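Local coordinates for protein peptidase M28 (Shewanella amazonensis SB2B, PDB 3IIB) that probably acts as a zinc-dependent carboxypeptidase and dipeptidase of family M28, active as a homodimer and carrying a two-zinc centre, at residues A[64-72]-A[308-317]; A[379-387]-A[435-443]. All blocks are in the same frame, centred on the assembly; numbering follows the deposited sequence. Where two conformers were deposited one is given.

The two contacts follow one another along the chain: both segments of interaction 1 precede those of interaction 2 in sequence. Their centres lie about 21 Å apart. Interaction 1 lays helix 308-316 against strand 62-84 of the large mixed sheet. Interaction 2 joins the loop leading into strand 387-392 to the C-terminal tail that follows helix 413-432. Helix 308-316 connects them directly: Ala-314 packs on Leu-380 and on the selenomethionine Met-379. His-324 is shared too, since it bonds Tyr-313 by its side chain and Arg-438 by its carbonyl. Strand, helix, loop and tail thus form successive layers of the fold. Interaction 1 lies nearer the zinc site.

Interaction 1 of 2, residues A[64-72]-A[308-317]; sequences YKEPVTVPV and LGGKTYAKEH
Val-68 packs closely on the first turn of helix 308-316. With CG1 anti to the backbone N (chi1 174°), both methyls lie over Gly-309. CG1 is 3.8 Å from Gly-309 N, and CG2 is 3.9 Å from Gly-309 CA. The lack of a side chain at Gly-309 probably helps the helix approach the strand. Further along, Leu-308 CD1 reaches out to Pro-71 CD, 3.5 Å away.

The flank with Pro-67 and Thr-69 is looser, and both residues are exposed. A water bridges the gap there, accepting from Thr-69 N and donating to Thr-312 OG1. That hydroxyl also bonds Leu-308 O at 2.8 Å. Thr-312 N reaches the same carbonyl from the opposite face.

At the far end Glu-66 and His-317 approach from opposite directions. His-317 NE2 donates to the syn lone pair of Glu-66 OE1 at 2.6 Å. The bond is nearly straight (170°) and lies in the ring plane, with the carboxylate turned 34° from the ring. Tyr-313 CE2 lies against one imidazole face, offset toward the rim. Its hydroxyl bonds His-324 and Arg-296. A glutamine in place of Glu-66 would probably weaken the grip on His-317 by removing the negative charge opposite NE2.

His-317 ND1 also bonds Glu-320. Both ring nitrogens thus have a carboxylate partner, which fixes the ring rotation and would probably stabilise a positively charged imidazole. A His-carboxylate hydrogen bond so ties the residue just after helix 308-316 to strand 62-84 of the large mixed sheet, while apolar packing of Val-68 on Gly-309 joins them at the helix start.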
loop_
_atom_site.group_PDB
_atom_site.type_symbol
_atom_site.label_atom_id
_atom_site.label_comp_id
_atom_site.label_asym_id
_atom_site.label_seq_id
_atom_site.Cartn_x
_atom_site.Cartn_y
_atom_site.Cartn_z
ATOM N N TYR A 64 -31.850 -13.161 -15.031
ATOM C CA TYR A 64 -32.162 -14.348 -14.219
ATOM C C TYR A 64 -30.901 -14.894 -13.602
ATOM O O TYR A 64 -29.795 -14.435 -13.899
ATOM C CB TYR A 64 -32.877 -15.401 -15.053
ATOM C CG TYR A 64 -32.172 -15.854 -16.296
ATOM C CD1 TYR A 64 -32.224 -15.103 -17.465
ATOM C CD2 TYR A 64 -31.481 -17.054 -16.326
ATOM C CE1 TYR A 64 -31.581 -15.558 -18.637
ATOM C CE2 TYR A 64 -30.840 -17.491 -17.462
ATOM C CZ TYR A 64 -30.892 -16.749 -18.617
ATOM O OH TYR A 64 -30.267 -17.220 -19.759
ATOM N N LYS A 65 -31.070 -15.878 -12.743
ATOM C CA LYS A 65 -29.915 -16.484 -12.106
ATOM C C LYS A 65 -30.012 -17.979 -12.041
ATOM O O LYS A 65 -31.115 -18.544 -12.038
ATOM C CB LYS A 65 -29.695 -15.891 -10.723
ATOM C CG LYS A 65 -30.794 -16.149 -9.717
ATOM C CD LYS A 65 -30.522 -15.337 -8.482
ATOM C CE LYS A 65 -31.165 -15.899 -7.284
ATOM N NZ LYS A 65 -32.625 -15.668 -7.267
ATOM N N GLU A 66 -28.844 -18.612 -11.895
ATOM C CA GLU A 66 -28.727 -20.060 -11.921
ATOM C C GLU A 66 -27.842 -20.524 -10.772
ATOM O O GLU A 66 -26.786 -19.963 -10.562
ATOM C CB GLU A 66 -28.146 -20.499 -13.254
ATOM C CG GLU A 66 -29.116 -20.171 -14.418
ATOM C CD GLU A 66 -28.616 -20.596 -15.794
ATOM O OE1 GLU A 66 -27.403 -20.825 -15.968
ATOM O OE2 GLU A 66 -29.455 -20.662 -16.723
ATOM N N PRO A 67 -28.271 -21.554 -10.053
ATOM C CA PRO A 67 -27.536 -21.887 -8.829
ATOM C C PRO A 67 -26.189 -22.591 -9.038
ATOM O O PRO A 67 -25.974 -23.352 -10.007
ATOM C CB PRO A 67 -28.501 -22.797 -8.092
ATOM C CG PRO A 67 -29.231 -23.510 -9.179
ATOM C CD PRO A 67 -29.426 -22.459 -10.254
ATOM N N VAL A 68 -25.288 -22.304 -8.115
ATOM C CA VAL A 68 -23.940 -22.830 -8.099
ATOM C C VAL A 68 -23.652 -23.246 -6.667
ATOM O O VAL A 68 -23.773 -22.440 -5.754
ATOM C CB VAL A 68 -22.916 -21.786 -8.564
ATOM C CG1 VAL A 68 -21.464 -22.300 -8.405
ATOM C CG2 VAL A 68 -23.231 -21.349 -9.995
ATOM N N THR A 69 -23.218 -24.482 -6.478
ATOM C CA THR A 69 -22.814 -24.940 -5.140
ATOM C C THR A 69 -21.455 -24.343 -4.779
ATOM O O THR A 69 -20.496 -24.400 -5.584
ATOM C CB THR A 69 -22.727 -26.479 -5.082
ATOM O OG1 THR A 69 -23.988 -27.041 -5.497
ATOM C CG2 THR A 69 -22.326 -26.986 -3.643
ATOM N N VAL A 70 -21.353 -23.760 -3.599
ATOM C CA VAL A 70 -20.097 -23.147 -3.157
ATOM C C VAL A 70 -19.740 -23.539 -1.708
ATOM O O VAL A 70 -20.632 -23.645 -0.841
ATOM C CB VAL A 70 -20.129 -21.605 -3.228
ATOM C CG1 VAL A 70 -20.403 -21.129 -4.691
ATOM C CG2 VAL A 70 -21.122 -21.038 -2.221
ATOM N N PRO A 71 -18.439 -23.723 -1.439
ATOM C CA PRO A 71 -17.975 -23.936 -0.084
ATOM C C PRO A 71 -17.988 -22.643 0.717
ATOM O O PRO A 71 -18.073 -21.545 0.172
ATOM C CB PRO A 71 -16.545 -24.450 -0.257
ATOM C CG PRO A 71 -16.099 -23.861 -1.536
ATOM C CD PRO A 71 -17.317 -23.705 -2.405
ATOM N N VAL A 72 -17.962 -22.818 2.028
ATOM C CA VAL A 72 -18.008 -21.701 2.965
ATOM C C VAL A 72 -16.800 -21.736 3.862
ATOM O O VAL A 72 -16.623 -22.662 4.678
ATOM C CB VAL A 72 -19.307 -21.698 3.791
ATOM C CG1 VAL A 72 -19.320 -20.521 4.730
ATOM C CG2 VAL A 72 -20.524 -21.625 2.882
ATOM N N LEU A 308 -15.932 -22.395 -10.073
ATOM C CA LEU A 308 -17.105 -23.213 -9.800
ATOM C C LEU A 308 -18.333 -22.801 -10.624
ATOM O O LEU A 308 -19.048 -23.645 -11.122
ATOM C CB LEU A 308 -17.451 -23.187 -8.300
ATOM C CG LEU A 308 -16.320 -23.644 -7.366
ATOM C CD1 LEU A 308 -16.785 -23.614 -5.912
ATOM C CD2 LEU A 308 -15.754 -25.022 -7.744
ATOM N N GLY A 309 -18.590 -21.498 -10.742
ATOM C CA GLY A 309 -19.689 -21.048 -11.568
ATOM C C GLY A 309 -19.474 -21.305 -13.042
ATOM O O GLY A 309 -20.396 -21.710 -13.724
ATOM N N GLY A 310 -18.258 -21.113 -13.530
ATOM C CA GLY A 310 -17.981 -21.453 -14.927
ATOM C C GLY A 310 -18.209 -22.929 -15.245
ATOM O O GLY A 310 -18.824 -23.263 -16.262
ATOM N N LYS A 311 -17.705 -23.804 -14.382
ATOM C CA LYS A 311 -17.848 -25.229 -14.558
ATOM C C LYS A 311 -19.337 -25.608 -14.482
ATOM O O LYS A 311 -19.823 -26.436 -15.250
ATOM C CB LYS A 311 -17.079 -25.950 -13.463
ATOM C CG LYS A 311 -15.584 -25.896 -13.693
ATOM C CD LYS A 311 -14.787 -26.505 -12.559
ATOM C CE LYS A 311 -13.314 -26.506 -12.944
ATOM N NZ LYS A 311 -12.425 -26.906 -11.827
ATOM N N THR A 312 -20.064 -24.997 -13.550
ATOM C CA THR A 312 -21.479 -25.277 -13.406
ATOM C C THR A 312 -22.248 -24.858 -14.670
ATOM O O THR A 312 -23.076 -25.617 -15.192
ATOM C CB THR A 312 -22.080 -24.614 -12.189
ATOM O OG1 THR A 312 -21.464 -25.136 -11.014
ATOM C CG2 THR A 312 -23.584 -24.861 -12.104
ATOM N N TYR A 313 -21.950 -23.670 -15.171
ATOM C CA TYR A 313 -22.589 -23.179 -16.380
ATOM C C TYR A 313 -22.346 -24.143 -17.566
ATOM O O TYR A 313 -23.263 -24.495 -18.283
ATOM C CB TYR A 313 -22.052 -21.789 -16.727
ATOM C CG TYR A 313 -22.659 -21.200 -17.982
ATOM C CD1 TYR A 313 -22.155 -21.505 -19.234
ATOM C CD2 TYR A 313 -23.704 -20.292 -17.903
ATOM C CE1 TYR A 313 -22.720 -20.963 -20.383
ATOM C CE2 TYR A 313 -24.281 -19.746 -19.045
ATOM C CZ TYR A 313 -23.789 -20.069 -20.277
ATOM O OH TYR A 313 -24.418 -19.492 -21.388
ATOM N N ALA A 314 -21.097 -24.545 -17.765
ATOM C CA ALA A 314 -20.760 -25.479 -18.854
ATOM C C ALA A 314 -21.588 -26.751 -18.785
ATOM O O ALA A 314 -22.056 -27.253 -19.795
ATOM C CB ALA A 314 -19.278 -25.812 -18.848
ATOM N N LYS A 315 -21.795 -27.279 -17.592
ATOM C CA LYS A 315 -22.598 -28.498 -17.472
ATOM C C LYS A 315 -24.083 -28.221 -17.624
ATOM O O LYS A 315 -24.788 -28.939 -18.370
ATOM C CB LYS A 315 -22.306 -29.208 -16.148
ATOM C CG LYS A 315 -20.948 -29.857 -16.140
ATOM N N GLU A 316 -24.584 -27.197 -16.955
ATOM C CA GLU A 316 -26.007 -26.824 -17.004
ATOM C C GLU A 316 -26.462 -26.494 -18.422
ATOM O O GLU A 316 -27.586 -26.824 -18.818
ATOM C CB GLU A 316 -26.269 -25.642 -16.076
ATOM C CG GLU A 316 -27.634 -24.955 -16.229
ATOM C CD GLU A 316 -28.797 -25.811 -15.784
ATOM O OE1 GLU A 316 -28.605 -26.764 -14.971
ATOM O OE2 GLU A 316 -29.912 -25.529 -16.269
ATOM N N HIS A 317 -25.580 -25.877 -19.201
ATOM C CA HIS A 317 -25.917 -25.427 -20.561
ATOM C C HIS A 317 -25.380 -26.376 -21.629
ATOM O O HIS A 317 -25.311 -26.036 -22.808
ATOM C CB HIS A 317 -25.417 -23.973 -20.766
ATOM C CG HIS A 317 -26.147 -22.970 -19.926
ATOM N ND1 HIS A 317 -27.138 -22.150 -20.432
ATOM C CD2 HIS A 317 -26.027 -22.647 -18.614
ATOM C CE1 HIS A 317 -27.610 -21.387 -19.460
ATOM N NE2 HIS A 317 -26.955 -21.672 -18.347
HETATM O O HOH W 1 -22.841 -26.143 -8.891
#

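Interaction 2 of 2, residues A[379-387]-A[435-443]; sequences MLPALGVPV and VELRPLPPK
Leu-437 is the first residue of the tail to touch the loop, with its CB 3.7 Å from Pro-386 CG. The leucine is buried, and its side chain also packs on helix 346-355 and strand 324-329.

Arg-438 comes next. Its backbone N donates to Glu-436 OE2, on the anti lone pair. The side chain runs extended from CG to NE and crosses the Pro-386 ring at about a right angle. Gly-384 O sits over the centre of the guanidinium face, 3.2 Å above the plane. This is a face contact and not a hydrogen bond. NH1 donates to a water that also bonds Leu-383 O, and NH2 bonds His-324 O. Gly-384 has a positive phi (100°), where a CB would jam against the preceding carbonyl O, which by itself calls for glycine.

A cis peptide bond leads into Pro-439. Leu-440 then turns back toward the loop. Its CD1 lies 3.5 Å from both Pro-381 O and Val-385 O, and CD2 rests 4.0 Å from Pro-386 CG. A second water joins Leu-440 N to Gly-384 O.

No direct hydrogen bond crosses the contact, which lies away from the zinc site. An irregular, proline-rich C-terminal tail with a cis peptide bond is laid against the 3-10 turn 381-383 and the loop leading from it into strand 387-392 of the three-stranded sheet.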
loop_
_atom_site.group_PDB
_atom_site.type_symbol
_atom_site.label_atom_id
_atom_site.label_comp_id
_atom_site.label_asym_id
_atom_site.label_seq_id
_atom_site.Cartn_x
_atom_site.Cartn_y
_atom_site.Cartn_z
HETATM N N MSE A 379 -12.993 -23.677 -20.096
HETATM C CA MSE A 379 -13.345 -25.096 -20.259
HETATM C C MSE A 379 -14.180 -25.326 -21.509
HETATM O O MSE A 379 -14.488 -26.454 -21.899
HETATM C CB MSE A 379 -14.028 -25.650 -18.992
HETATM C CG MSE A 379 -15.452 -25.251 -18.798
HETATM SE SE MSE A 379 -15.678 -23.388 -18.424
HETATM C CE MSE A 379 -14.715 -23.290 -16.767
ATOM N N LEU A 380 -14.555 -24.244 -22.173
ATOM C CA LEU A 380 -15.523 -24.337 -23.224
ATOM C C LEU A 380 -14.958 -24.794 -24.582
ATOM O O LEU A 380 -15.635 -25.517 -25.299
ATOM C CB LEU A 380 -16.340 -23.024 -23.352
ATOM C CG LEU A 380 -17.102 -22.537 -22.106
ATOM C CD1 LEU A 380 -17.882 -21.271 -22.472
ATOM C CD2 LEU A 380 -18.035 -23.637 -21.550
ATOM N N PRO A 381 -13.710 -24.411 -24.921
ATOM C CA PRO A 381 -13.157 -24.962 -26.179
ATOM C C PRO A 381 -13.089 -26.462 -26.260
ATOM O O PRO A 381 -13.332 -27.009 -27.323
ATOM C CB PRO A 381 -11.765 -24.335 -26.268
ATOM C CG PRO A 381 -11.951 -22.970 -25.571
ATOM C CD PRO A 381 -12.881 -23.334 -24.394
ATOM N N ALA A 382 -12.789 -27.137 -25.137
ATOM C CA ALA A 382 -12.761 -28.572 -25.125
ATOM C C ALA A 382 -14.158 -29.149 -25.392
ATOM O O ALA A 382 -14.266 -30.301 -25.777
ATOM C CB ALA A 382 -12.198 -29.085 -23.762
ATOM N N LEU A 383 -15.216 -28.358 -25.172
ATOM C CA LEU A 383 -16.578 -28.751 -25.442
ATOM C C LEU A 383 -17.045 -28.253 -26.809
ATOM O O LEU A 383 -18.219 -28.413 -27.192
ATOM C CB LEU A 383 -17.488 -28.249 -24.317
ATOM C CG LEU A 383 -17.078 -28.732 -22.900
ATOM C CD1 LEU A 383 -17.923 -28.017 -21.847
ATOM C CD2 LEU A 383 -17.220 -30.252 -22.802
ATOM N N GLY A 384 -16.105 -27.672 -27.554
ATOM C CA GLY A 384 -16.361 -27.291 -28.941
ATOM C C GLY A 384 -16.682 -25.831 -29.183
ATOM O O GLY A 384 -16.875 -25.419 -30.339
ATOM N N VAL A 385 -16.731 -25.055 -28.109
ATOM C CA VAL A 385 -17.197 -23.667 -28.128
ATOM C C VAL A 385 -16.013 -22.754 -28.415
ATOM O O VAL A 385 -14.999 -22.783 -27.692
ATOM C CB VAL A 385 -17.825 -23.259 -26.791
ATOM C CG1 VAL A 385 -18.370 -21.816 -26.878
ATOM C CG2 VAL A 385 -18.942 -24.257 -26.410
ATOM N N PRO A 386 -16.116 -21.970 -29.499
ATOM C CA PRO A 386 -15.078 -20.979 -29.773
ATOM C C PRO A 386 -14.988 -19.919 -28.686
ATOM O O PRO A 386 -15.971 -19.615 -28.000
ATOM C CB PRO A 386 -15.538 -20.345 -31.118
ATOM C CG PRO A 386 -16.407 -21.339 -31.743
ATOM C CD PRO A 386 -17.122 -21.995 -30.576
ATOM N N VAL A 387 -13.798 -19.349 -28.520
ATOM C CA VAL A 387 -13.595 -18.290 -27.584
ATOM C C VAL A 387 -12.632 -17.260 -28.162
ATOM O O VAL A 387 -11.998 -17.497 -29.178
ATOM C CB VAL A 387 -13.046 -18.795 -26.203
ATOM C CG1 VAL A 387 -14.085 -19.729 -25.502
ATOM C CG2 VAL A 387 -11.652 -19.430 -26.335
ATOM N N VAL A 435 -19.314 -15.426 -40.189
ATOM C CA VAL A 435 -18.211 -16.365 -40.238
ATOM C C VAL A 435 -18.584 -17.643 -39.495
ATOM O O VAL A 435 -19.080 -17.610 -38.364
ATOM C CB VAL A 435 -16.904 -15.751 -39.639
ATOM C CG1 VAL A 435 -15.715 -16.712 -39.810
ATOM C CG2 VAL A 435 -16.626 -14.355 -40.307
ATOM N N GLU A 436 -18.255 -18.771 -40.116
ATOM C CA GLU A 436 -18.381 -20.056 -39.460
ATOM C C GLU A 436 -17.171 -20.277 -38.584
ATOM O O GLU A 436 -16.064 -20.366 -39.080
ATOM C CB GLU A 436 -18.561 -21.191 -40.490
ATOM C CG GLU A 436 -18.550 -22.553 -39.855
ATOM C CD GLU A 436 -19.647 -22.687 -38.816
ATOM O OE1 GLU A 436 -20.821 -22.574 -39.203
ATOM O OE2 GLU A 436 -19.316 -22.906 -37.627
ATOM N N LEU A 437 -17.380 -20.385 -37.276
ATOM C CA LEU A 437 -16.273 -20.476 -36.327
ATOM C C LEU A 437 -15.847 -21.908 -35.945
ATOM O O LEU A 437 -14.815 -22.107 -35.299
ATOM C CB LEU A 437 -16.577 -19.662 -35.060
ATOM C CG LEU A 437 -16.898 -18.169 -35.216
ATOM C CD1 LEU A 437 -17.032 -17.583 -33.789
ATOM C CD2 LEU A 437 -15.799 -17.452 -36.065
ATOM N N ARG A 438 -16.618 -22.891 -36.372
ATOM C CA ARG A 438 -16.401 -24.265 -35.996
ATOM C C ARG A 438 -16.046 -25.077 -37.270
ATOM O O ARG A 438 -16.349 -24.661 -38.407
ATOM C CB ARG A 438 -17.670 -24.795 -35.327
ATOM C CG ARG A 438 -18.010 -24.127 -34.024
ATOM C CD ARG A 438 -19.248 -24.712 -33.470
ATOM N NE ARG A 438 -19.638 -24.043 -32.227
ATOM C CZ ARG A 438 -19.998 -24.669 -31.112
ATOM N NH1 ARG A 438 -20.060 -25.987 -31.082
ATOM N NH2 ARG A 438 -20.280 -23.981 -30.023
ATOM N N PRO A 439 -15.415 -26.235 -37.100
ATOM C CA PRO A 439 -14.933 -26.810 -35.873
ATOM C C PRO A 439 -13.604 -26.227 -35.434
ATOM O O PRO A 439 -12.804 -25.782 -36.263
ATOM C CB PRO A 439 -14.737 -28.276 -36.253
ATOM C CG PRO A 439 -14.253 -28.213 -37.655
ATOM C CD PRO A 439 -15.051 -27.073 -38.261
ATOM N N LEU A 440 -13.344 -26.253 -34.126
ATOM C CA LEU A 440 -12.053 -25.835 -33.597
ATOM C C LEU A 440 -10.993 -26.844 -33.985
ATOM O O LEU A 440 -11.231 -28.050 -33.881
ATOM C CB LEU A 440 -12.098 -25.762 -32.063
ATOM C CG LEU A 440 -13.121 -24.814 -31.459
ATOM C CD1 LEU A 440 -12.941 -24.657 -29.894
ATOM C CD2 LEU A 440 -13.044 -23.486 -32.163
ATOM N N PRO A 441 -9.809 -26.376 -34.405
ATOM C CA PRO A 441 -8.706 -27.301 -34.671
ATOM C C PRO A 441 -8.163 -27.904 -33.358
ATOM O O PRO A 441 -8.352 -27.318 -32.279
ATOM C CB PRO A 441 -7.660 -26.415 -35.339
ATOM C CG PRO A 441 -7.924 -25.053 -34.787
ATOM C CD PRO A 441 -9.389 -24.972 -34.497
ATOM N N PRO A 442 -7.540 -29.093 -33.437
ATOM C CA PRO A 442 -6.922 -29.734 -32.266
ATOM C C PRO A 442 -5.940 -28.834 -31.520
ATOM O O PRO A 442 -5.134 -28.154 -32.164
ATOM C CB PRO A 442 -6.141 -30.894 -32.883
ATOM C CG PRO A 442 -6.881 -31.230 -34.117
ATOM C CD PRO A 442 -7.427 -29.936 -34.643
ATOM N N LYS A 443 -6.003 -28.853 -30.187
ATOM C CA LYS A 443 -5.063 -28.109 -29.329
ATOM C C LYS A 443 -3.637 -28.631 -29.488
ATOM O O LYS A 443 -2.749 -27.906 -29.941
ATOM C CB LYS A 443 -5.485 -28.195 -27.852
HETATM O O HOH W 2 -20.400 -27.129 -28.534
HETATM O O HOH W 3 -15.878 -26.905 -32.476
#